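Local atomic coordinates of FACT-Spt16 (Cicer arietinum, PDB entry 5CE6), a protein that forms, as the SPT16 subunit, part of the histone chaperone complex FACT and probably helps handle histones H3-H4 during transcription. Residues A[95-100]-A[134-139]; A[82-87]-A[167-172]; A[352-357]-A[390-395]; A[365-370]-A[408-413]; A[203-208]-A[305-310]. One frame throughout, in Å; residues are numbered along the deposited sequence.

Interaction 1. Residues A[95-100]-A[134-139]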
# COMPACT_ATOMS: atom_id res chain seq x y z
N HIS A 95 5.34 -14.40 -22.75
CA HIS A 95 4.08 -14.91 -23.27
C HIS A 95 2.92 -14.23 -22.56
O HIS A 95 2.94 -14.09 -21.34
CB HIS A 95 4.00 -16.42 -23.09
CG HIS A 95 4.98 -17.17 -23.92
ND1 HIS A 95 4.65 -17.75 -25.13
CD2 HIS A 95 6.29 -17.45 -23.72
CE1 HIS A 95 5.72 -18.34 -25.63
NE2 HIS A 95 6.73 -18.17 -24.79
N VAL A 96 1.92 -13.80 -23.32
CA VAL A 96 0.75 -13.17 -22.74
C VAL A 96 -0.48 -13.90 -23.23
O VAL A 96 -0.60 -14.16 -24.42
CB VAL A 96 0.66 -11.69 -23.14
CG1 VAL A 96 -0.51 -11.02 -22.44
CG2 VAL A 96 1.96 -10.95 -22.79
N LEU A 97 -1.37 -14.27 -22.31
CA LEU A 97 -2.66 -14.86 -22.68
C LEU A 97 -3.72 -13.86 -22.28
O LEU A 97 -3.86 -13.54 -21.10
CB LEU A 97 -2.88 -16.18 -21.93
CG LEU A 97 -4.21 -16.89 -22.17
CD1 LEU A 97 -4.48 -17.04 -23.65
CD2 LEU A 97 -4.21 -18.26 -21.50
N CYS A 98 -4.45 -13.33 -23.27
CA CYS A 98 -5.36 -12.22 -23.02
C CYS A 98 -6.38 -12.10 -24.14
O CYS A 98 -6.31 -12.83 -25.13
CB CYS A 98 -4.58 -10.91 -22.91
SG CYS A 98 -3.69 -10.44 -24.42
N SER A 99 -7.30 -11.15 -24.00
CA SER A 99 -8.31 -10.88 -25.03
C SER A 99 -7.69 -10.30 -26.29
O SER A 99 -6.57 -9.78 -26.26
CB SER A 99 -9.35 -9.91 -24.48
OG SER A 99 -8.77 -8.63 -24.29
N GLN A 100 -8.41 -10.38 -27.41
CA GLN A 100 -7.94 -9.77 -28.65
C GLN A 100 -7.66 -8.28 -28.46
O GLN A 100 -6.66 -7.75 -28.95
CB GLN A 100 -8.96 -9.98 -29.77
CG GLN A 100 -8.65 -9.20 -31.05
CD GLN A 100 -7.33 -9.62 -31.67
OE1 GLN A 100 -7.16 -10.76 -32.10
NE2 GLN A 100 -6.38 -8.69 -31.74
N SER A 134 -5.84 -24.53 -24.25
CA SER A 134 -4.81 -24.84 -25.23
C SER A 134 -3.65 -23.84 -25.22
O SER A 134 -2.50 -24.23 -25.38
CB SER A 134 -5.41 -24.96 -26.64
OG SER A 134 -6.14 -26.16 -26.77
N SER A 135 -3.97 -22.57 -25.04
CA SER A 135 -2.93 -21.55 -24.96
C SER A 135 -2.06 -21.70 -23.72
O SER A 135 -0.86 -21.45 -23.76
CB SER A 135 -3.53 -20.14 -25.02
OG SER A 135 -4.07 -19.89 -26.30
N MET A 136 -2.66 -22.12 -22.61
CA MET A 136 -1.89 -22.37 -21.40
C MET A 136 -0.91 -23.52 -21.63
O MET A 136 0.24 -23.45 -21.20
CB MET A 136 -2.80 -22.67 -20.22
CG MET A 136 -3.81 -21.57 -19.92
SD MET A 136 -4.81 -21.96 -18.45
CE MET A 136 -5.96 -20.59 -18.46
N ASP A 137 -1.37 -24.57 -22.31
CA ASP A 137 -0.51 -25.70 -22.63
C ASP A 137 0.67 -25.27 -23.52
O ASP A 137 1.79 -25.73 -23.34
CB ASP A 137 -1.30 -26.82 -23.33
CG ASP A 137 -2.30 -27.49 -22.41
OD1 ASP A 137 -2.16 -27.38 -21.18
OD2 ASP A 137 -3.23 -28.15 -22.93
N ALA A 138 0.40 -24.40 -24.48
CA ALA A 138 1.44 -23.90 -25.37
C ALA A 138 2.48 -23.10 -24.59
O ALA A 138 3.69 -23.26 -24.79
CB ALA A 138 0.84 -23.06 -26.47
N ILE A 139 2.00 -22.22 -23.71
CA ILE A 139 2.89 -21.43 -22.87
C ILE A 139 3.75 -22.35 -21.99
O ILE A 139 4.96 -22.14 -21.85
CB ILE A 139 2.10 -20.44 -21.98
CG1 ILE A 139 1.37 -19.40 -22.84
CG2 ILE A 139 3.02 -19.75 -21.00
CD1 ILE A 139 0.62 -18.36 -22.05
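H95 and L97 on strand 95-98 face I139 and S135 on helix 134-139, the two elements running almost exactly antiparallel (173°) with their axes 9.5 Å apart. L97 is the main knob on the strand side. Its CG stands anti to the backbone N (chi1 177°), which sends the two methyls toward the helix: CD1 lies 3.5 Å from S135 CB, and CD2 lies 3.7 Å from M136 CG. The leucine and methionine side chains meet at about a right angle, so a branched tip presses on the middle of an unbranched, extended chain. One turn further along the helix, I139 puts its CD1 between two residues on one strand face, 4.0 Å from H95 CB and 4.1 Å from L97 CB. H95 contributes its methylene here, while its imidazole is engaged within the sheet: ND1 is hydrogen-bonded to H124 NE2 on strand 120-125, and NE2 to Q93 OE1. V96, between the two, turns to the other face of the sheet, as alternation along a strand demands. M136 continues beyond L97 to I86 and to L169 of helix 168-179. No hydrogen bond joins the segments. Leucine, isoleucine and methionine thus suit a buried interface held by shape and exclusion of water, and the small S135 lets the helix lie close over L97, while the polar needs of H95 are met by its neighbours in the sheet.

Interaction 2. Residues A[82-87]-A[167-172]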
# COMPACT_ATOMS: atom_id res chain seq x y z
N PHE A 82 -4.39 -5.05 -16.59
CA PHE A 82 -4.79 -6.01 -17.62
C PHE A 82 -5.53 -7.15 -16.93
O PHE A 82 -4.93 -8.18 -16.61
CB PHE A 82 -3.56 -6.52 -18.37
CG PHE A 82 -3.02 -5.56 -19.42
CD1 PHE A 82 -2.29 -4.43 -19.05
CD2 PHE A 82 -3.23 -5.80 -20.77
CE1 PHE A 82 -1.79 -3.56 -20.01
CE2 PHE A 82 -2.74 -4.93 -21.74
CZ PHE A 82 -2.02 -3.81 -21.36
N PRO A 83 -6.83 -6.96 -16.67
CA PRO A 83 -7.59 -7.99 -15.97
C PRO A 83 -7.73 -9.24 -16.83
O PRO A 83 -7.61 -9.15 -18.06
CB PRO A 83 -8.97 -7.34 -15.76
CG PRO A 83 -8.73 -5.86 -15.93
CD PRO A 83 -7.65 -5.77 -16.96
N GLU A 84 -7.99 -10.37 -16.19
CA GLU A 84 -8.09 -11.67 -16.86
C GLU A 84 -6.96 -11.89 -17.88
O GLU A 84 -7.18 -12.27 -19.03
CB GLU A 84 -9.47 -11.86 -17.50
CG GLU A 84 -9.85 -13.32 -17.68
CD GLU A 84 -11.25 -13.50 -18.22
OE1 GLU A 84 -11.61 -12.84 -19.22
OE2 GLU A 84 -12.00 -14.31 -17.63
N THR A 85 -5.73 -11.64 -17.42
CA THR A 85 -4.55 -11.77 -18.26
C THR A 85 -3.48 -12.56 -17.53
O THR A 85 -3.27 -12.36 -16.33
CB THR A 85 -4.00 -10.38 -18.66
OG1 THR A 85 -4.97 -9.69 -19.47
CG2 THR A 85 -2.71 -10.49 -19.45
N ILE A 86 -2.81 -13.46 -18.24
CA ILE A 86 -1.65 -14.17 -17.71
C ILE A 86 -0.41 -13.73 -18.48
O ILE A 86 -0.43 -13.69 -19.71
CB ILE A 86 -1.83 -15.68 -17.87
CG1 ILE A 86 -3.03 -16.18 -17.07
CG2 ILE A 86 -0.56 -16.41 -17.48
CD1 ILE A 86 -3.56 -17.53 -17.57
N MET A 87 0.67 -13.41 -17.77
CA MET A 87 1.91 -13.03 -18.44
C MET A 87 3.05 -13.87 -17.88
O MET A 87 3.23 -13.95 -16.66
CB MET A 87 2.19 -11.54 -18.24
CG MET A 87 3.46 -11.04 -18.88
SD MET A 87 3.44 -9.24 -19.00
CE MET A 87 3.26 -8.78 -17.28
N GLY A 167 -11.50 -16.55 -10.27
CA GLY A 167 -12.03 -16.67 -11.61
C GLY A 167 -11.58 -17.91 -12.35
O GLY A 167 -10.56 -18.52 -12.00
N ARG A 168 -12.33 -18.29 -13.38
CA ARG A 168 -12.05 -19.51 -14.13
C ARG A 168 -10.66 -19.55 -14.75
O ARG A 168 -9.97 -20.57 -14.65
CB ARG A 168 -13.12 -19.71 -15.21
CG ARG A 168 -14.53 -19.64 -14.66
CD ARG A 168 -15.54 -20.21 -15.63
NE ARG A 168 -16.79 -20.53 -14.96
CZ ARG A 168 -16.99 -21.64 -14.25
NH1 ARG A 168 -16.01 -22.53 -14.12
NH2 ARG A 168 -18.16 -21.87 -13.68
N LEU A 169 -10.23 -18.45 -15.37
CA LEU A 169 -8.93 -18.41 -16.04
C LEU A 169 -7.80 -18.71 -15.07
O LEU A 169 -6.98 -19.62 -15.31
CB LEU A 169 -8.69 -17.04 -16.69
CG LEU A 169 -7.49 -16.99 -17.64
CD1 LEU A 169 -7.86 -17.62 -18.97
CD2 LEU A 169 -6.98 -15.57 -17.84
N LEU A 170 -7.75 -17.97 -13.97
CA LEU A 170 -6.68 -18.12 -12.99
C LEU A 170 -6.75 -19.49 -12.30
O LEU A 170 -5.72 -20.09 -11.99
CB LEU A 170 -6.71 -17.00 -11.95
CG LEU A 170 -6.49 -15.55 -12.37
CD1 LEU A 170 -5.66 -14.80 -11.34
CD2 LEU A 170 -5.88 -15.41 -13.76
N ASP A 171 -7.97 -19.96 -12.06
CA ASP A 171 -8.17 -21.29 -11.47
C ASP A 171 -7.54 -22.37 -12.34
O ASP A 171 -6.80 -23.23 -11.85
CB ASP A 171 -9.67 -21.58 -11.31
CG ASP A 171 -10.26 -20.98 -10.06
OD1 ASP A 171 -9.49 -20.66 -9.13
OD2 ASP A 171 -11.50 -20.83 -10.00
N LEU A 172 -7.84 -22.31 -13.64
CA LEU A 172 -7.32 -23.29 -14.57
C LEU A 172 -5.79 -23.20 -14.66
O LEU A 172 -5.09 -24.22 -14.63
CB LEU A 172 -7.96 -23.11 -15.95
CG LEU A 172 -7.49 -24.06 -17.06
CD1 LEU A 172 -7.68 -25.50 -16.63
CD2 LEU A 172 -8.22 -23.79 -18.37
O HOH W 1 -11.80 -15.65 -15.48
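E84 belongs to a G1 beta bulge, in which it and T85 both face C58 at the start of strand 85-89, and L169 of helix 168-179 packs against this irregular start of an inner strand of the N-terminal lobe sheet. L169 CG is anti to its backbone N (chi1 -169°), and this swings CD2 into the angle between the bulge and the strand. CD2 sits 3.5 Å from E84 O, 3.7 Å from E84 CG and 4.0 Å from I86 CD1. L170 adds a looser touch, CD2 to I86 CG1 at 4.4 Å, and K126 also touches L169. Beyond its methylenes E84 extends to the helix start, where one water bridges the two segments: it accepts from L169 N at 3.2 Å and donates to E84 OE2 over 2.5 Å, short enough to leave its exact position somewhat doubtful. T85 OG1 reaches back past E84 and donates to P83 O at 3.0 Å from above the carbonyl plane. A long acidic residue suits this place because its methylenes can lie on leucine while its carboxylate, through the water, serves an N-H of the first helical turn. The negative charge near a helix N-terminus is probably favourable.

Interaction 3. Residues A[352-357]-A[390-395]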
# COMPACT_ATOMS: atom_id res chain seq x y z
N ALA A 352 14.31 1.03 13.58
CA ALA A 352 13.32 2.10 13.53
C ALA A 352 12.11 1.75 14.38
O ALA A 352 11.60 2.60 15.12
CB ALA A 352 12.91 2.39 12.09
N TYR A 353 11.65 0.51 14.28
CA TYR A 353 10.56 0.07 15.14
C TYR A 353 10.97 0.11 16.62
O TYR A 353 10.23 0.64 17.47
CB TYR A 353 10.05 -1.33 14.75
CG TYR A 353 8.94 -1.79 15.68
CD1 TYR A 353 7.63 -1.34 15.50
CD2 TYR A 353 9.21 -2.60 16.76
CE1 TYR A 353 6.61 -1.73 16.37
CE2 TYR A 353 8.21 -2.99 17.64
CZ TYR A 353 6.91 -2.55 17.44
OH TYR A 353 5.92 -2.95 18.32
N LEU A 354 12.15 -0.41 16.94
CA LEU A 354 12.59 -0.46 18.32
C LEU A 354 12.85 0.94 18.89
O LEU A 354 12.85 1.12 20.10
CB LEU A 354 13.82 -1.36 18.47
CG LEU A 354 13.49 -2.84 18.27
CD1 LEU A 354 14.75 -3.67 18.16
CD2 LEU A 354 12.61 -3.33 19.42
N ALA A 355 13.05 1.92 18.01
CA ALA A 355 13.15 3.31 18.46
C ALA A 355 11.84 3.78 19.11
O ALA A 355 11.86 4.53 20.09
CB ALA A 355 13.53 4.23 17.30
N ALA A 356 10.71 3.32 18.56
CA ALA A 356 9.40 3.60 19.15
C ALA A 356 9.25 2.88 20.48
O ALA A 356 8.78 3.47 21.46
CB ALA A 356 8.29 3.16 18.21
N VAL A 357 9.60 1.60 20.51
CA VAL A 357 9.52 0.82 21.75
C VAL A 357 10.34 1.50 22.86
O VAL A 357 9.88 1.61 24.00
CB VAL A 357 10.02 -0.62 21.54
CG1 VAL A 357 9.99 -1.41 22.85
CG2 VAL A 357 9.17 -1.32 20.48
N ILE A 390 7.67 -2.28 8.95
CA ILE A 390 8.52 -1.73 10.01
C ILE A 390 8.15 -2.43 11.31
O ILE A 390 7.24 -2.00 12.02
CB ILE A 390 8.33 -0.20 10.15
CG1 ILE A 390 8.51 0.48 8.80
CG2 ILE A 390 9.34 0.37 11.17
CD1 ILE A 390 7.97 1.90 8.76
N ASN A 391 8.85 -3.52 11.60
CA ASN A 391 8.62 -4.25 12.84
C ASN A 391 9.93 -4.80 13.40
O ASN A 391 10.96 -4.72 12.74
CB ASN A 391 7.56 -5.36 12.65
CG ASN A 391 8.01 -6.47 11.71
OD1 ASN A 391 9.03 -7.12 11.93
ND2 ASN A 391 7.22 -6.72 10.67
N ALA A 392 9.89 -5.35 14.61
CA ALA A 392 11.10 -5.81 15.30
C ALA A 392 11.85 -6.96 14.62
O ALA A 392 13.02 -7.20 14.93
CB ALA A 392 10.76 -6.18 16.75
N LYS A 393 11.19 -7.66 13.71
CA LYS A 393 11.80 -8.82 13.08
C LYS A 393 12.34 -8.53 11.68
O LYS A 393 12.95 -9.39 11.05
CB LYS A 393 10.81 -9.99 13.03
N ASN A 394 12.11 -7.31 11.19
CA ASN A 394 12.56 -6.95 9.84
C ASN A 394 13.91 -6.24 9.83
O ASN A 394 14.01 -5.07 10.17
CB ASN A 394 11.52 -6.08 9.14
CG ASN A 394 11.69 -6.08 7.63
OD1 ASN A 394 12.73 -6.48 7.12
ND2 ASN A 394 10.66 -5.64 6.93
N ASP A 395 14.94 -6.96 9.41
CA ASP A 395 16.28 -6.40 9.42
C ASP A 395 16.68 -5.86 8.05
O ASP A 395 17.86 -5.64 7.77
CB ASP A 395 17.29 -7.44 9.91
CG ASP A 395 17.00 -7.90 11.33
OD1 ASP A 395 16.75 -7.04 12.20
OD2 ASP A 395 17.01 -9.13 11.58
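Y353 lays its side chain alongside the backbone from I390 to A392, so that an aromatic ring of helix 349-363 rests against a turn in the loop between strands 376-378 and 403-414. The tyrosine CG is anti to the backbone N (chi1 179°), which carries the ring away from the helix and along the turn. Its two flanks then meet different things: CD1 lies 3.6 Å from I390 O, whereas CD2 lies 3.6 Å from A392 N and 3.9 Å from A392 CB. Closer to the helix, Y353 CB is 3.7 Å from N391 C. At the far end of the ring, the hydroxyl is hydrogen-bonded to T372 O, so tyrosine serves here as a flat spacer with a polar end that has its own partner. I390 approaches from the buried side, its CG2 branch packing 4.0 Å from Y353 CB and 4.2 Å from A352 CB; the small alanine leaves room for that methyl. On the exposed side L354 reaches out only as far as a looser contact between its CD2 and A392 CB, at 4.3 Å. The turn is stiffened from within. N391 points away from the helix and accepts, through OD1, a hydrogen bond from K393 N of 2.9 Å; the donor lies in the carbonyl plane of the amide. N394 N is bonded in turn to N391 O. An Asx turn set on a type I beta turn thus gives the loop a fixed shape, and Y353 packs it on a helix of the M24 metallopeptidase-like, or pita-bread, domain.

Interaction 4. Residues A[365-370]-A[408-413]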
# COMPACT_ATOMS: atom_id res chain seq x y z
N PRO A 365 6.08 2.90 30.57
CA PRO A 365 6.38 1.47 30.48
C PRO A 365 5.15 0.57 30.51
O PRO A 365 5.13 -0.48 29.86
CB PRO A 365 7.27 1.23 31.70
CG PRO A 365 7.01 2.39 32.62
CD PRO A 365 6.77 3.54 31.71
N ASP A 366 4.11 1.00 31.22
CA ASP A 366 2.89 0.20 31.31
C ASP A 366 2.08 0.20 30.01
O ASP A 366 1.16 -0.60 29.84
CB ASP A 366 2.03 0.68 32.48
CG ASP A 366 2.77 0.61 33.81
OD1 ASP A 366 3.61 -0.31 33.98
OD2 ASP A 366 2.51 1.47 34.67
N MET A 367 2.41 1.10 29.09
CA MET A 367 1.71 1.18 27.81
C MET A 367 2.40 0.40 26.69
O MET A 367 1.84 0.25 25.60
CB MET A 367 1.54 2.63 27.36
CG MET A 367 0.65 3.48 28.26
SD MET A 367 0.45 5.11 27.52
CE MET A 367 -0.32 6.00 28.87
N VAL A 368 3.61 -0.10 26.95
CA VAL A 368 4.37 -0.80 25.92
C VAL A 368 3.58 -1.94 25.30
O VAL A 368 3.56 -2.10 24.08
CB VAL A 368 5.70 -1.35 26.47
CG1 VAL A 368 6.33 -2.31 25.47
CG2 VAL A 368 6.66 -0.21 26.79
N SER A 369 2.89 -2.71 26.14
CA SER A 369 2.11 -3.85 25.66
C SER A 369 0.97 -3.47 24.71
O SER A 369 0.45 -4.32 23.99
CB SER A 369 1.56 -4.67 26.83
OG SER A 369 0.70 -3.88 27.63
N CYS A 370 0.59 -2.19 24.70
CA CYS A 370 -0.50 -1.76 23.84
C CYS A 370 -0.01 -1.19 22.52
O CYS A 370 -0.81 -0.90 21.65
CB CYS A 370 -1.37 -0.72 24.54
SG CYS A 370 -2.29 -1.39 25.96
N LEU A 408 1.54 4.16 13.37
CA LEU A 408 1.84 3.62 14.68
C LEU A 408 0.70 3.93 15.64
O LEU A 408 0.14 5.04 15.62
CB LEU A 408 3.15 4.25 15.19
CG LEU A 408 3.68 3.70 16.51
CD1 LEU A 408 4.20 2.28 16.32
CD2 LEU A 408 4.77 4.61 17.08
N GLY A 409 0.31 2.95 16.45
CA GLY A 409 -0.80 3.16 17.35
C GLY A 409 -0.68 2.53 18.72
O GLY A 409 0.26 1.77 19.00
N PHE A 410 -1.63 2.87 19.58
CA PHE A 410 -1.82 2.16 20.84
C PHE A 410 -3.17 1.49 20.75
O PHE A 410 -4.16 2.15 20.41
CB PHE A 410 -1.83 3.14 22.01
CG PHE A 410 -0.47 3.49 22.53
CD1 PHE A 410 0.39 2.50 22.99
CD2 PHE A 410 -0.05 4.82 22.59
CE1 PHE A 410 1.65 2.83 23.50
CE2 PHE A 410 1.19 5.17 23.09
CZ PHE A 410 2.06 4.17 23.54
N GLN A 411 -3.22 0.20 21.07
CA GLN A 411 -4.47 -0.56 21.00
C GLN A 411 -4.96 -0.96 22.38
O GLN A 411 -4.22 -1.56 23.16
CB GLN A 411 -4.29 -1.85 20.18
CG GLN A 411 -3.36 -1.70 19.01
CD GLN A 411 -3.22 -2.98 18.22
OE1 GLN A 411 -2.21 -3.68 18.30
NE2 GLN A 411 -4.25 -3.30 17.45
N ASN A 412 -6.22 -0.63 22.66
CA ASN A 412 -6.90 -1.04 23.90
C ASN A 412 -6.27 -0.54 25.20
O ASN A 412 -6.12 -1.29 26.17
CB ASN A 412 -7.11 -2.56 23.94
CG ASN A 412 -7.91 -3.07 22.76
OD1 ASN A 412 -8.82 -2.40 22.27
ND2 ASN A 412 -7.57 -4.26 22.28
N LEU A 413 -5.89 0.73 25.21
CA LEU A 413 -5.58 1.39 26.46
C LEU A 413 -6.86 1.54 27.26
O LEU A 413 -7.96 1.48 26.71
CB LEU A 413 -4.96 2.76 26.21
CG LEU A 413 -3.60 2.75 25.50
CD1 LEU A 413 -3.23 4.16 25.13
CD2 LEU A 413 -2.55 2.14 26.42
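C370 and F410 lie at the tight heart of this contact, where the helix-like turn 365-370 meets strand 408-411. C370 O accepts a nearly straight hydrogen bond from Q411 N (2.7 Å, 170° at the hydrogen), helped by a weaker CA-H contact from F410 CA at 3.3 Å. The carbonyl carbon of C370 sits at the edge of the F410 ring, in its plane. M367 works on the same ring differently: its CB is 3.9 Å from F410 CE1, and its extended chain carries SD above the face, 4.7 Å from the ring centroid and 21° off the normal, a rather distant Met-aromatic contact. L413 CD2 fills the angle between the two sulfur residues, 3.6 Å from C370 SG and 3.9 Å from M367 CG. V360 and L332 touch F410 too. Replacing F410 by an alanine would probably open a gap beneath M367 and leave its sulfur without an aromatic face. The outer side is slacker. Q411 merely passes its CG 3.8 Å from C370 O before leading off, and exposed N412, where the chain turns a corner, offers little beyond its backbone. A small, weakly polar cysteine suits the seam between these regions. The C370-Q411 bond, continued by T372 on G409, ties the loop to the strand, while sulfur, leucine and aromatic carbon supply the apolar filling.

Interaction 5. Residues A[203-208]-A[305-310]. With ACT (acetate ion), chain B.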
# COMPACT_ATOMS: atom_id res chain seq x y z
N ILE A 203 8.18 9.06 -7.17
CA ILE A 203 8.16 9.86 -5.94
C ILE A 203 7.29 11.09 -6.13
O ILE A 203 6.57 11.51 -5.22
CB ILE A 203 9.58 10.23 -5.51
CG1 ILE A 203 10.26 9.01 -4.89
CG2 ILE A 203 9.57 11.38 -4.50
CD1 ILE A 203 11.77 9.15 -4.79
N THR A 204 7.31 11.66 -7.33
CA THR A 204 6.45 12.80 -7.62
C THR A 204 4.97 12.43 -7.49
O THR A 204 4.20 13.17 -6.88
CB THR A 204 6.74 13.38 -8.99
OG1 THR A 204 8.03 14.00 -8.95
CG2 THR A 204 5.69 14.43 -9.38
N TYR A 205 4.58 11.30 -8.07
CA TYR A 205 3.19 10.85 -7.98
C TYR A 205 2.76 10.59 -6.53
O TYR A 205 1.64 10.94 -6.15
CB TYR A 205 2.94 9.62 -8.85
CG TYR A 205 3.26 9.87 -10.32
CD1 TYR A 205 3.25 11.16 -10.85
CD2 TYR A 205 3.59 8.82 -11.16
CE1 TYR A 205 3.54 11.39 -12.18
CE2 TYR A 205 3.89 9.05 -12.51
CZ TYR A 205 3.86 10.34 -13.00
OH TYR A 205 4.17 10.59 -14.33
N ILE A 206 3.65 10.01 -5.73
CA ILE A 206 3.35 9.79 -4.31
C ILE A 206 3.20 11.12 -3.57
O ILE A 206 2.30 11.27 -2.73
CB ILE A 206 4.44 8.90 -3.65
CG1 ILE A 206 4.41 7.50 -4.27
CG2 ILE A 206 4.25 8.84 -2.12
CD1 ILE A 206 5.58 6.59 -3.88
N LYS A 207 4.07 12.08 -3.86
CA LYS A 207 3.94 13.40 -3.24
C LYS A 207 2.63 14.08 -3.65
O LYS A 207 1.99 14.72 -2.81
CB LYS A 207 5.12 14.30 -3.62
CG LYS A 207 6.44 13.87 -3.02
CD LYS A 207 7.55 14.79 -3.52
CE LYS A 207 8.84 14.64 -2.73
NZ LYS A 207 9.88 15.59 -3.22
N ARG A 208 2.25 13.96 -4.92
CA ARG A 208 0.97 14.51 -5.38
C ARG A 208 -0.17 13.87 -4.59
O ARG A 208 -1.06 14.55 -4.09
CB ARG A 208 0.75 14.28 -6.88
CG ARG A 208 1.82 14.92 -7.78
CD ARG A 208 1.69 16.43 -7.89
NE ARG A 208 2.76 17.02 -8.71
CZ ARG A 208 3.83 17.64 -8.21
NH1 ARG A 208 3.97 17.77 -6.90
NH2 ARG A 208 4.76 18.13 -9.03
N ARG A 305 -4.96 8.17 -3.85
CA ARG A 305 -4.08 7.49 -4.78
C ARG A 305 -3.97 8.36 -6.02
O ARG A 305 -4.96 8.93 -6.49
CB ARG A 305 -4.69 6.13 -5.14
CG ARG A 305 -3.70 5.07 -5.59
CD ARG A 305 -4.41 3.75 -5.87
NE ARG A 305 -3.48 2.70 -6.29
CZ ARG A 305 -3.86 1.50 -6.73
NH1 ARG A 305 -5.14 1.19 -6.80
NH2 ARG A 305 -2.94 0.61 -7.09
N TYR A 306 -2.76 8.49 -6.56
CA TYR A 306 -2.56 9.34 -7.72
C TYR A 306 -1.76 8.60 -8.78
O TYR A 306 -0.64 8.17 -8.53
CB TYR A 306 -1.85 10.64 -7.34
CG TYR A 306 -1.75 11.63 -8.49
CD1 TYR A 306 -2.86 12.35 -8.91
CD2 TYR A 306 -0.54 11.83 -9.16
CE1 TYR A 306 -2.77 13.26 -9.96
CE2 TYR A 306 -0.45 12.73 -10.20
CZ TYR A 306 -1.56 13.45 -10.60
OH TYR A 306 -1.47 14.34 -11.65
N LYS A 307 -2.34 8.47 -9.97
CA LYS A 307 -1.75 7.66 -11.04
C LYS A 307 -1.30 6.29 -10.53
O LYS A 307 -0.23 5.79 -10.90
CB LYS A 307 -0.62 8.41 -11.75
CG LYS A 307 -1.09 9.67 -12.48
CD LYS A 307 0.06 10.43 -13.12
CE LYS A 307 0.72 9.63 -14.22
NZ LYS A 307 -0.22 9.38 -15.35
N SER A 308 -2.15 5.70 -9.69
CA SER A 308 -1.94 4.39 -9.06
C SER A 308 -1.01 4.36 -7.85
O SER A 308 -0.85 3.31 -7.24
CB SER A 308 -1.53 3.30 -10.06
OG SER A 308 -2.53 3.14 -11.05
N TYR A 309 -0.41 5.50 -7.50
CA TYR A 309 0.51 5.56 -6.36
C TYR A 309 -0.20 6.00 -5.10
O TYR A 309 -0.84 7.05 -5.08
CB TYR A 309 1.73 6.46 -6.66
CG TYR A 309 2.64 5.76 -7.62
CD1 TYR A 309 2.40 5.81 -9.00
CD2 TYR A 309 3.70 4.97 -7.17
CE1 TYR A 309 3.20 5.12 -9.89
CE2 TYR A 309 4.51 4.28 -8.06
CZ TYR A 309 4.25 4.35 -9.41
OH TYR A 309 5.04 3.67 -10.30
N CYS A 310 -0.08 5.19 -4.05
CA CYS A 310 -0.83 5.38 -2.82
C CYS A 310 -0.12 6.32 -1.86
O CYS A 310 1.08 6.57 -1.95
CB CYS A 310 -1.03 4.04 -2.09
SG CYS A 310 -2.00 2.82 -3.01
C ACT B . -3.36 -2.99 -7.12
O ACT B . -4.00 -4.05 -6.94
OXT ACT B . -4.04 -1.99 -7.44
CH3 ACT B . -1.87 -2.94 -6.97
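Y205 of helix 200-230 is the large bump that fits into a beta-hairpin of the pita-bread domain, whose tip is a type I' turn from Y306 to Y309. The hollow is made by three residues. K307 forms its roof, its chain bent at chi3 (65°) and again beyond, so that CD lies over one face of the Y205 ring, 3.8 Å from the centroid, in a CH-pi contact; CE comes 3.4 Å from Y205 CZ. Y309 makes a wall, with CD1 at the edge of the same ring, and Y306 CE2 completes the pocket 4.1 Å from Y205 CD1. Y205 OH is hydrogen-bonded to E201. With an alanine in place of Y205, the methylenes of K307 would probably lose their aromatic floor and be set free to turn. On either flank the fit continues: R208 CB sits over the Y306 ring, 4.0 Å from its centroid, and I206 CG1 nestles 3.7 Å from Y309 CB. Branched I206 fits the base of Y309, while flat Y205 uses both face and edge. Behind the turn R305 NE donates to S308 O, and R305 NH2 holds OXT of an acetate, probably from the crystallisation liquor, at 2.8 Å.

In the fold
Interactions 1 and 2 lie in the N-terminal lobe and touch each other, their centres 10 Å apart. Strands 85-89 and 93-98 are neighbours in its six-stranded sheet, helices 133-145 and 168-179 pack on that sheet side by side, and interaction 1 is nested within the chain loop that interaction 2 closes. The other three belong to the M24-like domain. Interaction 5 comes next along the chain and lies nearest the chain's centre, with nearest atoms about 10 Å from interaction 2. Interactions 3 and 4 alternate in sequence, touch through A356 and L408, and lie 15 Å apart between centres, about 44 and 52 Å from interaction 1. The lobes meet at interaction 5, where R305 and S308 touch L75.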